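Local coordinates for DUF1214 domain-containing protein (Burkholderia cenocepacia, PDB 6ANS) that is of unknown function but belongs to the DUF1214 family and holds a phosphate ion, probably from the crystallisation liquor, between tyrosine and arginine side chains, at residues Q195-L198 with T202-P205; N106-Y111 with C324-S329. All blocks are in the same frame, centred on the assembly; numbering follows the deposited sequence.

Interaction 1 of 2, residues Q195-L198 with T202-P205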
ATOM      1  N   GLN A 195      16.522   1.691   6.771  1.00 22.75           N
ATOM      2  CA  GLN A 195      16.700   1.169   8.119  1.00 22.84           C
ATOM      3  C   GLN A 195      17.018  -0.315   7.990  1.00 27.71           C
ATOM      4  O   GLN A 195      16.174  -1.098   7.537  1.00 25.69           O
ATOM      5  CB  GLN A 195      15.461   1.407   8.979  1.00 23.13           C
ATOM      6  CG  GLN A 195      14.869   2.814   8.846  1.00 25.28           C
ATOM      7  CD  GLN A 195      13.992   3.149  10.044  1.00 28.04           C
ATOM      8  OE1 GLN A 195      14.186   2.581  11.118  1.00 31.52           O
ATOM      9  NE2 GLN A 195      13.052   4.087   9.880  1.00 31.84           N
ATOM     10  N   THR A 196      18.221  -0.706   8.393  1.00 23.97           N
ATOM     11  CA  THR A 196      18.685  -2.071   8.194  1.00 24.58           C
ATOM     12  C   THR A 196      18.714  -2.784   9.538  1.00 26.74           C
ATOM     13  O   THR A 196      19.445  -2.376  10.449  1.00 27.32           O
ATOM     14  CB  THR A 196      20.069  -2.092   7.546  1.00 26.60           C
ATOM     15  OG1 THR A 196      20.022  -1.377   6.311  1.00 24.55           O
ATOM     16  CG2 THR A 196      20.499  -3.535   7.279  1.00 31.71           C
ATOM     17  N   PHE A 197      17.945  -3.859   9.651  1.00 26.51           N
ATOM     18  CA  PHE A 197      17.760  -4.547  10.923  1.00 25.72           C
ATOM     19  C   PHE A 197      18.689  -5.749  11.021  1.00 26.79           C
ATOM     20  O   PHE A 197      18.722  -6.593  10.116  1.00 27.40           O
ATOM     21  CB  PHE A 197      16.307  -4.998  11.093  1.00 26.39           C
ATOM     22  CG  PHE A 197      15.355  -3.858  11.223  1.00 29.33           C
ATOM     23  CD1 PHE A 197      15.123  -3.276  12.456  1.00 25.78           C
ATOM     24  CD2 PHE A 197      14.736  -3.327  10.094  1.00 29.55           C
ATOM     25  CE1 PHE A 197      14.269  -2.201  12.575  1.00 32.97           C
ATOM     26  CE2 PHE A 197      13.878  -2.250  10.198  1.00 28.70           C
ATOM     27  CZ  PHE A 197      13.646  -1.682  11.448  1.00 35.57           C
ATOM     28  N   LEU A 198      19.450  -5.822  12.112  1.00 27.17           N
ATOM     29  CA  LEU A 198      20.049  -7.105  12.440  1.00 28.55           C
ATOM     30  C   LEU A 198      18.952  -8.113  12.769  1.00 29.95           C
ATOM     31  O   LEU A 198      19.019  -9.272  12.350  1.00 32.67           O
ATOM     32  CB  LEU A 198      21.022  -6.968  13.624  1.00 32.15           C
ATOM     33  CG  LEU A 198      22.360  -6.245  13.446  1.00 35.72           C
ATOM     34  CD1 LEU A 198      23.067  -6.096  14.793  1.00 28.74           C
ATOM     35  CD2 LEU A 198      23.251  -6.946  12.430  1.00 38.00           C
ATOM     36  N   THR A 202      13.843  -7.432  17.896  1.00 49.37           N
ATOM     37  CA  THR A 202      14.406  -6.765  19.061  1.00 48.24           C
ATOM     38  C   THR A 202      14.873  -5.339  18.805  1.00 44.75           C
ATOM     39  O   THR A 202      15.294  -4.654  19.752  1.00 42.84           O
ATOM     40  CB  THR A 202      15.569  -7.592  19.598  1.00 42.10           C
ATOM     41  OG1 THR A 202      16.597  -7.627  18.604  1.00 38.97           O
ATOM     42  CG2 THR A 202      15.089  -9.002  19.899  1.00 45.46           C
ATOM     43  N   GLU A 203      14.814  -4.871  17.569  1.00 36.51           N
ATOM     44  CA  GLU A 203      15.205  -3.516  17.229  1.00 36.98           C
ATOM     45  C   GLU A 203      13.957  -2.695  16.963  1.00 39.73           C
ATOM     46  O   GLU A 203      12.939  -3.223  16.508  1.00 42.35           O
ATOM     47  CB  GLU A 203      16.126  -3.480  16.021  1.00 40.79           C
ATOM     48  CG  GLU A 203      17.525  -3.962  16.302  1.00 43.40           C
ATOM     49  CD  GLU A 203      18.330  -4.084  15.033  1.00 47.53           C
ATOM     50  OE1 GLU A 203      17.708  -4.237  13.977  1.00 53.93           O
ATOM     51  OE2 GLU A 203      19.574  -4.046  15.083  1.00 56.80           O
ATOM     52  N   THR A 204      14.005  -1.470  17.344  1.00 35.83           N
ATOM     53  CA  THR A 204      12.877  -0.582  17.155  1.00 32.46           C
ATOM     54  C   THR A 204      13.175   0.352  15.999  1.00 32.04           C
ATOM     55  O   THR A 204      14.259   0.953  15.985  1.00 34.26           O
ATOM     56  CB  THR A 204      12.647   0.218  18.438  1.00 35.16           C
ATOM     57  OG1 THR A 204      12.303  -0.686  19.506  1.00 31.63           O
ATOM     58  CG2 THR A 204      11.539   1.241  18.247  1.00 34.09           C
ATOM     59  N   PRO A 205      12.263   0.508  15.028  1.00 27.40           N
ATOM     60  CA  PRO A 205      12.538   1.407  13.902  1.00 26.03           C
ATOM     61  C   PRO A 205      12.526   2.858  14.342  1.00 28.71           C
ATOM     62  O   PRO A 205      11.792   3.251  15.250  1.00 33.80           O
ATOM     63  CB  PRO A 205      11.383   1.138  12.921  1.00 29.26           C
ATOM     64  CG  PRO A 205      10.749  -0.133  13.352  1.00 26.63           C
ATOM     65  CD  PRO A 205      11.046  -0.303  14.820  1.00 26.87           C
TER
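Glu203 reaches back across the turn to Phe197 and Leu198, and its carboxylate settles against the backbone between them. Its side chain runs extended beyond CG, antiparallel to that of Phe197, and this carries Glu203 OE1 to 3.0 Å from Leu198 N and 3.1 Å from Phe197 CA. From the same amide, Leu198 N, a weak hydrogen bond of 3.5 Å goes to Glu203 OE2, bent to 146° at the hydrogen. Glu203 OE1 takes a weak bond from the backbone N of Asp199, and the carboxylate thus lies at the backbone amides that follow Phe197. Its plane lies 52° from the Phe197 ring, whose CD1 edge meets Glu203 OE1 at 3.1 Å.

Farther round the ring the contact becomes apolar. Phe197 CG stands anti to the carbonyl carbon and beside the backbone N (chi1 -66°), which turns the ring toward the Gln195 end of the strand, where Pro205 lies across from it; there Phe197 CZ packs on Pro205 CG at 3.8 Å. Gln195 closes this end, with OE1 3.4 Å from Pro205 CA. The amide of Gln195 is held by polar partners outside the contact, OE1 by Ala206 N and NE2 by Gln112 OE1.

The contact thus ties the end of strand 188-196 to the loop leading into strand 207-212. Leu110 of strand 109-115 packs against Gln195, Phe197 and Pro205, while Leu198 touches Phe303 of strand 303-309.

Interaction 2 of 2, residues N106-Y111 with C324-S329. With PO4 (phosphate ion), chain E.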
ATOM      1  N   ASN A 106      16.246  -5.423  -0.145  1.00 21.25           N
ATOM      2  CA  ASN A 106      16.871  -5.992   1.041  1.00 25.83           C
ATOM      3  C   ASN A 106      15.798  -6.409   2.039  1.00 22.77           C
ATOM      4  O   ASN A 106      15.141  -5.542   2.627  1.00 25.22           O
ATOM      5  CB  ASN A 106      17.822  -4.986   1.684  1.00 23.93           C
ATOM      6  CG  ASN A 106      18.675  -5.613   2.779  1.00 25.24           C
ATOM      7  OD1 ASN A 106      18.353  -6.687   3.294  1.00 23.01           O
ATOM      8  ND2 ASN A 106      19.794  -4.958   3.112  1.00 23.26           N
ATOM      9  N   PRO A 107      15.615  -7.707   2.292  1.00 25.71           N
ATOM     10  CA  PRO A 107      14.559  -8.119   3.235  1.00 24.49           C
ATOM     11  C   PRO A 107      14.799  -7.597   4.645  1.00 27.83           C
ATOM     12  O   PRO A 107      13.837  -7.416   5.393  1.00 28.39           O
ATOM     13  CB  PRO A 107      14.611  -9.654   3.184  1.00 24.50           C
ATOM     14  CG  PRO A 107      15.328  -9.987   1.903  1.00 22.61           C
ATOM     15  CD  PRO A 107      16.336  -8.865   1.731  1.00 22.50           C
ATOM     16  N   ASP A 108      16.040  -7.283   5.009  1.00 30.53           N
ATOM     17  CA  ASP A 108      16.355  -6.765   6.337  1.00 26.06           C
ATOM     18  C   ASP A 108      16.176  -5.264   6.450  1.00 26.45           C
ATOM     19  O   ASP A 108      16.527  -4.693   7.490  1.00 27.82           O
ATOM     20  CB  ASP A 108      17.787  -7.130   6.716  1.00 23.93           C
ATOM     21  CG  ASP A 108      17.971  -8.612   6.827  1.00 24.53           C
ATOM     22  OD1 ASP A 108      17.052  -9.268   7.379  1.00 30.32           O
ATOM     23  OD2 ASP A 108      18.983  -9.125   6.319  1.00 32.74           O
ATOM     24  N   ASN A 109      15.632  -4.624   5.424  1.00 27.52           N
ATOM     25  CA  ASN A 109      15.459  -3.183   5.404  1.00 27.45           C
ATOM     26  C   ASN A 109      14.001  -2.806   5.618  1.00 22.85           C
ATOM     27  O   ASN A 109      13.091  -3.455   5.096  1.00 26.77           O
ATOM     28  CB  ASN A 109      15.910  -2.591   4.062  1.00 27.92           C
ATOM     29  CG  ASN A 109      17.404  -2.371   3.972  1.00 27.35           C
ATOM     30  OD1 ASN A 109      18.163  -2.811   4.837  1.00 26.31           O
ATOM     31  ND2 ASN A 109      17.848  -1.702   2.884  1.00 23.96           N
ATOM     32  N   LEU A 110      13.806  -1.716   6.347  1.00 26.15           N
ATOM     33  CA  LEU A 110      12.647  -0.848   6.199  1.00 22.11           C
ATOM     34  C   LEU A 110      13.059   0.268   5.243  1.00 28.52           C
ATOM     35  O   LEU A 110      13.962   1.055   5.550  1.00 25.82           O
ATOM     36  CB  LEU A 110      12.210  -0.263   7.539  1.00 28.90           C
ATOM     37  CG  LEU A 110      11.038   0.730   7.509  1.00 30.76           C
ATOM     38  CD1 LEU A 110       9.837   0.138   6.837  1.00 39.32           C
ATOM     39  CD2 LEU A 110      10.684   1.245   8.915  1.00 36.81           C
ATOM     40  N   TYR A 111      12.446   0.298   4.066  1.00 20.39           N
ATOM     41  CA  TYR A 111      12.690   1.364   3.108  1.00 28.08           C
ATOM     42  C   TYR A 111      11.633   2.434   3.279  1.00 27.40           C
ATOM     43  O   TYR A 111      10.442   2.130   3.431  1.00 20.88           O
ATOM     44  CB  TYR A 111      12.629   0.874   1.661  1.00 22.07           C
ATOM     45  CG  TYR A 111      13.724  -0.047   1.205  1.00 23.31           C
ATOM     46  CD1 TYR A 111      14.961   0.456   0.799  1.00 22.70           C
ATOM     47  CD2 TYR A 111      13.504  -1.420   1.106  1.00 20.09           C
ATOM     48  CE1 TYR A 111      15.966  -0.388   0.347  1.00 20.88           C
ATOM     49  CE2 TYR A 111      14.500  -2.275   0.648  1.00 26.31           C
ATOM     50  CZ  TYR A 111      15.731  -1.744   0.268  1.00 23.69           C
ATOM     51  OH  TYR A 111      16.715  -2.573  -0.189  1.00 21.12           O
ATOM     52  N   CYS A 324      16.922 -15.342   3.197  1.00 28.96           N
ATOM     53  CA  CYS A 324      17.913 -14.325   3.520  1.00 38.02           C
ATOM     54  C   CYS A 324      18.653 -14.745   4.785  1.00 39.50           C
ATOM     55  O   CYS A 324      18.033 -15.149   5.770  1.00 39.56           O
ATOM     56  CB  CYS A 324      17.279 -12.947   3.735  1.00 37.71           C
ATOM     57  SG  CYS A 324      18.509 -11.619   3.884  1.00 40.87           S
ATOM     58  N   VAL A 325      19.971 -14.619   4.752  1.00 40.02           N
ATOM     59  CA  VAL A 325      20.853 -14.915   5.875  1.00 42.83           C
ATOM     60  C   VAL A 325      21.757 -13.708   6.079  1.00 40.17           C
ATOM     61  O   VAL A 325      22.258 -13.136   5.103  1.00 35.82           O
ATOM     62  CB  VAL A 325      21.666 -16.195   5.602  1.00 45.50           C
ATOM     63  CG1 VAL A 325      22.921 -16.200   6.385  1.00 49.32           C
ATOM     64  CG2 VAL A 325      20.839 -17.415   5.970  1.00 45.09           C
ATOM     65  N   ASN A 326      21.923 -13.279   7.335  1.00 32.67           N
ATOM     66  CA  ASN A 326      22.719 -12.072   7.578  1.00 31.36           C
ATOM     67  C   ASN A 326      23.705 -12.213   8.735  1.00 32.41           C
ATOM     68  O   ASN A 326      23.860 -13.293   9.311  1.00 38.33           O
ATOM     69  CB  ASN A 326      21.803 -10.852   7.788  1.00 27.47           C
ATOM     70  CG  ASN A 326      20.975 -10.929   9.065  1.00 34.94           C
ATOM     71  OD1 ASN A 326      21.403 -11.498  10.066  1.00 37.74           O
ATOM     72  ND2 ASN A 326      19.788 -10.329   9.038  1.00 37.83           N
ATOM     73  N   LYS A 327      24.373 -11.105   9.078  1.00 33.66           N
ATOM     74  CA  LYS A 327      25.390 -11.112  10.122  1.00 38.20           C
ATOM     75  C   LYS A 327      24.834 -11.632  11.449  1.00 39.44           C
ATOM     76  O   LYS A 327      25.560 -12.259  12.225  1.00 32.46           O
ATOM     77  CB  LYS A 327      25.960  -9.701  10.281  1.00 44.46           C
ATOM     78  CG  LYS A 327      26.875  -9.534  11.476  1.00 46.73           C
ATOM     79  CD  LYS A 327      27.646  -8.228  11.428  1.00 54.84           C
ATOM     80  CE  LYS A 327      28.681  -8.185  12.555  1.00 62.61           C
ATOM     81  NZ  LYS A 327      29.562  -6.987  12.495  1.00 68.13           N
ATOM     82  N   HIS A 328      23.549 -11.398  11.707  1.00 39.45           N
ATOM     83  CA  HIS A 328      22.884 -11.830  12.932  1.00 39.59           C
ATOM     84  C   HIS A 328      22.525 -13.307  12.918  1.00 34.93           C
ATOM     85  O   HIS A 328      22.519 -13.945  13.974  1.00 40.85           O
ATOM     86  CB  HIS A 328      21.609 -11.002  13.140  1.00 46.67           C
ATOM     87  CG  HIS A 328      20.664 -11.574  14.162  1.00 61.78           C
ATOM     88  ND1 HIS A 328      20.830 -11.402  15.520  1.00 61.05           N
ATOM     89  CD2 HIS A 328      19.540 -12.320  14.013  1.00 61.19           C
ATOM     90  CE1 HIS A 328      19.847 -12.011  16.162  1.00 64.54           C
ATOM     91  NE2 HIS A 328      19.054 -12.578  15.272  1.00 63.04           N
ATOM     92  N   SER A 329      22.170 -13.855  11.757  1.00 37.01           N
ATOM     93  CA  SER A 329      21.669 -15.217  11.693  1.00 40.09           C
ATOM     94  C   SER A 329      22.651 -16.240  11.135  1.00 36.45           C
ATOM     95  O   SER A 329      22.465 -17.435  11.382  1.00 39.00           O
ATOM     96  CB  SER A 329      20.381 -15.249  10.862  1.00 40.77           C
ATOM     97  OG  SER A 329      20.670 -14.912   9.523  1.00 36.71           O
TER
HETATM   98  P   PO4 E 401      20.000  -1.987  -1.168  1.00 22.15           P
HETATM   99  O1  PO4 E 401      21.099  -2.513  -0.276  1.00 27.04           O
HETATM  100  O2  PO4 E 401      19.407  -3.163  -1.876  1.00 21.12           O
HETATM  101  O3  PO4 E 401      18.948  -1.253  -0.375  1.00 24.84           O
HETATM  102  O4  PO4 E 401      20.644  -1.027  -2.137  1.00 24.24           O
HETATM  103  O   HOH W   1      17.119 -12.101   7.001  1.00 57.90           O
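Asp108 and Asn326 are joined by a nearly straight hydrogen bond, Asn326 ND2 to Asp108 OD2, 3.1 Å long with an angle of 172° at the hydrogen. The acceptor lies in the plane of the Asn326 amide, but the donor approaches Asp108 OD2 from above the carboxylate, 61° out of its plane. Cys324 lies beside this bond, its SG 3.5 Å from Asp108 OD2. With SG anti to the backbone N (chi1 -171°), the sulfur lies next to the aspartate carboxylate, while Cys324 CB packs on Pro107 CG at 4.0 Å. On the other carboxylate oxygen, a water donates to Asp108 OD1 and, weakly, to Cys324 O.

The turns fix the backbone of Asp108 and the amide of Asn326. Asn106 OD1 accepts from Asp108 N at 2.9 Å, forming an Asx turn within the type I beta turn from Asn106 to Asn109. Asn326 OD1 receives Ser329 N at 3.0 Å in an Asx motif, and Ser329 OG in return accepts from Asn326 N. With its oxygen engaged in this way, the Asn326 amide presents NH2 to the aspartate. Asn305 of strand 303-309 gives Asp108 OD2 a second donor.

Farther along 106-111, Tyr111 OH accepts from Asn106 N and donates to phosphate O3 at 2.6 Å. Tyr278, Arg194 and Arg366 also bind this ion, probably picked up from the crystallisation liquor, in what appears to be an anion-binding pocket. The contact as a whole brings an Asx turn and type I beta turn, at the entry to strand 109-115, against strand 324-326, which is outermost within this chain in another antiparallel sheet.

How the interactions relate
The centres of the two contacts lie 9 Å apart on the same side of the chain's centre, and both reach the antiparallel sheet in which strands 109-115 and 188-196 are neighbours. Probable backbone hydrogen bonds connect them directly, from Phe197 N to Asp108 O and from Leu110 N to Gln195 O, each 2.7 Å. Along the chain 106-111 comes first, then both segments of interaction 1, and 324-329 last. Interaction 1 is a local closure after strand 188-196, whereas interaction 2 bridges over 200 residues. Leu198 O packs on His328 CB, and together the contacts tie this sheet to that of 303-309 and 324-326, which has the same 1-4-2-3 strand order.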